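Local structure of hypothetical protein BP2299 (2FQP) at residues Y40-M45 with F87-I92. The protein is of unknown function but has a cupin fold, a double-stranded beta-helix, and binds a zinc ion. Numbering follows the deposited sequence.
With ACT (acetate ion), chain F.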
loop_
_atom_site.group_PDB
_atom_site.type_symbol
_atom_site.label_atom_id
_atom_site.label_comp_id
_atom_site.label_asym_id
_atom_site.label_seq_id
_atom_site.Cartn_x
_atom_site.Cartn_y
_atom_site.Cartn_z
ATOM N N TYR A 40 8.243 8.379 -2.856
ATOM C CA TYR A 40 7.679 7.058 -2.560
ATOM C C TYR A 40 6.548 7.098 -1.562
ATOM O O TYR A 40 6.389 8.082 -0.841
ATOM C CB TYR A 40 8.779 6.063 -2.146
ATOM C CG TYR A 40 9.476 6.354 -0.825
ATOM C CD1 TYR A 40 10.462 7.331 -0.731
ATOM C CD2 TYR A 40 9.176 5.618 0.313
ATOM C CE1 TYR A 40 11.135 7.562 0.478
ATOM C CE2 TYR A 40 9.838 5.854 1.529
ATOM C CZ TYR A 40 10.830 6.829 1.593
ATOM O OH TYR A 40 11.504 7.110 2.806
ATOM N N VAL A 41 5.720 6.057 -1.618
ATOM C CA VAL A 41 4.634 5.839 -0.701
ATOM C C VAL A 41 4.872 4.578 0.111
ATOM O O VAL A 41 5.286 3.594 -0.431
ATOM C CB VAL A 41 3.284 5.707 -1.480
ATOM C CG1 VAL A 41 2.183 5.359 -0.531
ATOM C CG2 VAL A 41 2.981 7.006 -2.262
ATOM N N VAL A 42 4.665 4.644 1.438
ATOM C CA VAL A 42 4.799 3.493 2.287
ATOM C C VAL A 42 3.398 3.102 2.731
ATOM O O VAL A 42 2.685 3.936 3.303
ATOM C CB VAL A 42 5.700 3.820 3.521
ATOM C CG1 VAL A 42 5.722 2.671 4.527
ATOM C CG2 VAL A 42 7.112 4.210 3.073
ATOM N N VAL A 43 2.998 1.868 2.426
ATOM C CA VAL A 43 1.785 1.296 2.997
ATOM C C VAL A 43 2.171 0.213 4.008
ATOM O O VAL A 43 2.550 -0.879 3.621
ATOM C CB VAL A 43 0.880 0.643 1.912
ATOM C CG1 VAL A 43 -0.403 0.162 2.558
ATOM C CG2 VAL A 43 0.551 1.628 0.752
ATOM N N PRO A 44 2.109 0.529 5.311
ATOM C CA PRO A 44 2.446 -0.500 6.275
ATOM C C PRO A 44 1.470 -1.670 6.267
ATOM O O PRO A 44 0.259 -1.465 6.139
ATOM C CB PRO A 44 2.380 0.248 7.618
ATOM C CG PRO A 44 2.510 1.662 7.268
ATOM C CD PRO A 44 1.763 1.787 5.984
HETATM N N MSE A 45 1.999 -2.875 6.408
HETATM C CA MSE A 45 1.187 -4.098 6.480
HETATM C C MSE A 45 1.141 -4.638 7.908
HETATM O O MSE A 45 0.445 -5.601 8.189
HETATM C CB MSE A 45 1.735 -5.154 5.529
HETATM C CG MSE A 45 1.772 -4.819 4.071
HETATM SE SE MSE A 45 0.066 -4.161 3.338
HETATM C CE MSE A 45 -0.925 -5.640 3.896
ATOM N N PHE A 87 8.163 -7.511 10.550
ATOM C CA PHE A 87 7.497 -6.266 10.168
ATOM C C PHE A 87 7.467 -6.174 8.659
ATOM O O PHE A 87 8.469 -6.437 7.995
ATOM C CB PHE A 87 8.213 -5.017 10.723
ATOM C CG PHE A 87 7.391 -3.795 10.596
ATOM C CD1 PHE A 87 7.287 -3.120 9.381
ATOM C CD2 PHE A 87 6.639 -3.335 11.695
ATOM C CE1 PHE A 87 6.448 -2.017 9.226
ATOM C CE2 PHE A 87 5.838 -2.219 11.573
ATOM C CZ PHE A 87 5.741 -1.543 10.332
ATOM N N VAL A 88 6.309 -5.817 8.101
ATOM C CA VAL A 88 6.161 -5.784 6.645
ATOM C C VAL A 88 5.547 -4.453 6.200
ATOM O O VAL A 88 4.657 -3.937 6.849
ATOM C CB VAL A 88 5.283 -6.963 6.172
ATOM C CG1 VAL A 88 5.145 -6.956 4.630
ATOM C CG2 VAL A 88 5.838 -8.294 6.682
ATOM N N PHE A 89 6.101 -3.878 5.132
ATOM C CA PHE A 89 5.480 -2.776 4.421
ATOM C C PHE A 89 5.664 -2.897 2.921
ATOM O O PHE A 89 6.560 -3.598 2.440
ATOM C CB PHE A 89 5.885 -1.364 4.936
ATOM C CG PHE A 89 7.350 -0.987 4.761
ATOM C CD1 PHE A 89 7.850 -0.529 3.514
ATOM C CD2 PHE A 89 8.201 -0.929 5.865
ATOM C CE1 PHE A 89 9.201 -0.132 3.397
ATOM C CE2 PHE A 89 9.513 -0.517 5.746
ATOM C CZ PHE A 89 10.023 -0.136 4.522
ATOM N N VAL A 90 4.752 -2.243 2.207
ATOM C CA VAL A 90 4.787 -2.149 0.777
ATOM C C VAL A 90 5.213 -0.721 0.413
ATOM O O VAL A 90 4.619 0.251 0.884
ATOM C CB VAL A 90 3.431 -2.539 0.129
ATOM C CG1 VAL A 90 3.430 -2.232 -1.379
ATOM C CG2 VAL A 90 3.170 -4.028 0.365
ATOM N N GLU A 91 6.268 -0.636 -0.390
ATOM C CA GLU A 91 6.837 0.620 -0.810
ATOM C C GLU A 91 6.571 0.842 -2.304
ATOM O O GLU A 91 6.875 -0.007 -3.127
ATOM C CB GLU A 91 8.348 0.643 -0.514
ATOM C CG GLU A 91 8.970 2.032 -0.545
ATOM C CD GLU A 91 10.347 2.048 0.188
ATOM O OE1 GLU A 91 11.348 1.726 -0.454
ATOM O OE2 GLU A 91 10.381 2.308 1.405
ATOM N N ILE A 92 5.974 1.990 -2.627
ATOM C CA ILE A 92 5.574 2.332 -4.011
ATOM C C ILE A 92 6.402 3.517 -4.465
ATOM O O ILE A 92 6.210 4.638 -3.989
ATOM C CB ILE A 92 4.077 2.698 -4.122
ATOM C CG1 ILE A 92 3.190 1.544 -3.686
ATOM C CG2 ILE A 92 3.710 3.067 -5.568
ATOM C CD1 ILE A 92 2.511 1.765 -2.376
HETATM C C ACT F . 10.198 4.865 5.551
HETATM O O ACT F . 9.644 5.767 6.225
HETATM O OXT ACT F . 10.929 5.176 4.566
HETATM C CH3 ACT F . 10.009 3.438 5.940
#
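V41 and I92 face each other across two antiparallel strands as a hydrogen-bonded pair, V41 N donating a hydrogen bond to I92 O and I92 N to V41 O, each at 2.8 Å. V43 repeats the pattern with V90, and the V90 N to V43 O bond is almost straight at hydrogen (179°). A fifth bond, M45 N to V88 O at 2.9 Å, carries the pairing just past the end of strand 40-44. On the V41, V43, V90 and I92 face the packing is aliphatic: the I92 CD1 methyl lies 3.7 Å from V43 CG2 and touches V41 CG1. This face meets the second subunit, where I92 packs on I92 of the other chain and V43 on its M45.

The face with V42, P44, F89 and E91 points into the barrel. There V42 CG1 comes obliquely to the F89 ring, 4.0 Å from CD1, while E91 reaches the Y40 ring with CG anti to its own N (chi1 -164°), OE2 lying 3.6 Å from Y40 CE2. Ring and carboxylate planes are turned 60° apart. Y40 OH donates to acetate OXT (2.7 Å), which sits at the ring edge; the acetate methyl rests near F89 CZ. H36, a zinc ligand, stacks on the Y40 ring and touches E91, whose side chain is about 4 Å from the metal. Y40 and E91 thus line the metal-bearing interior of a cupin barrel.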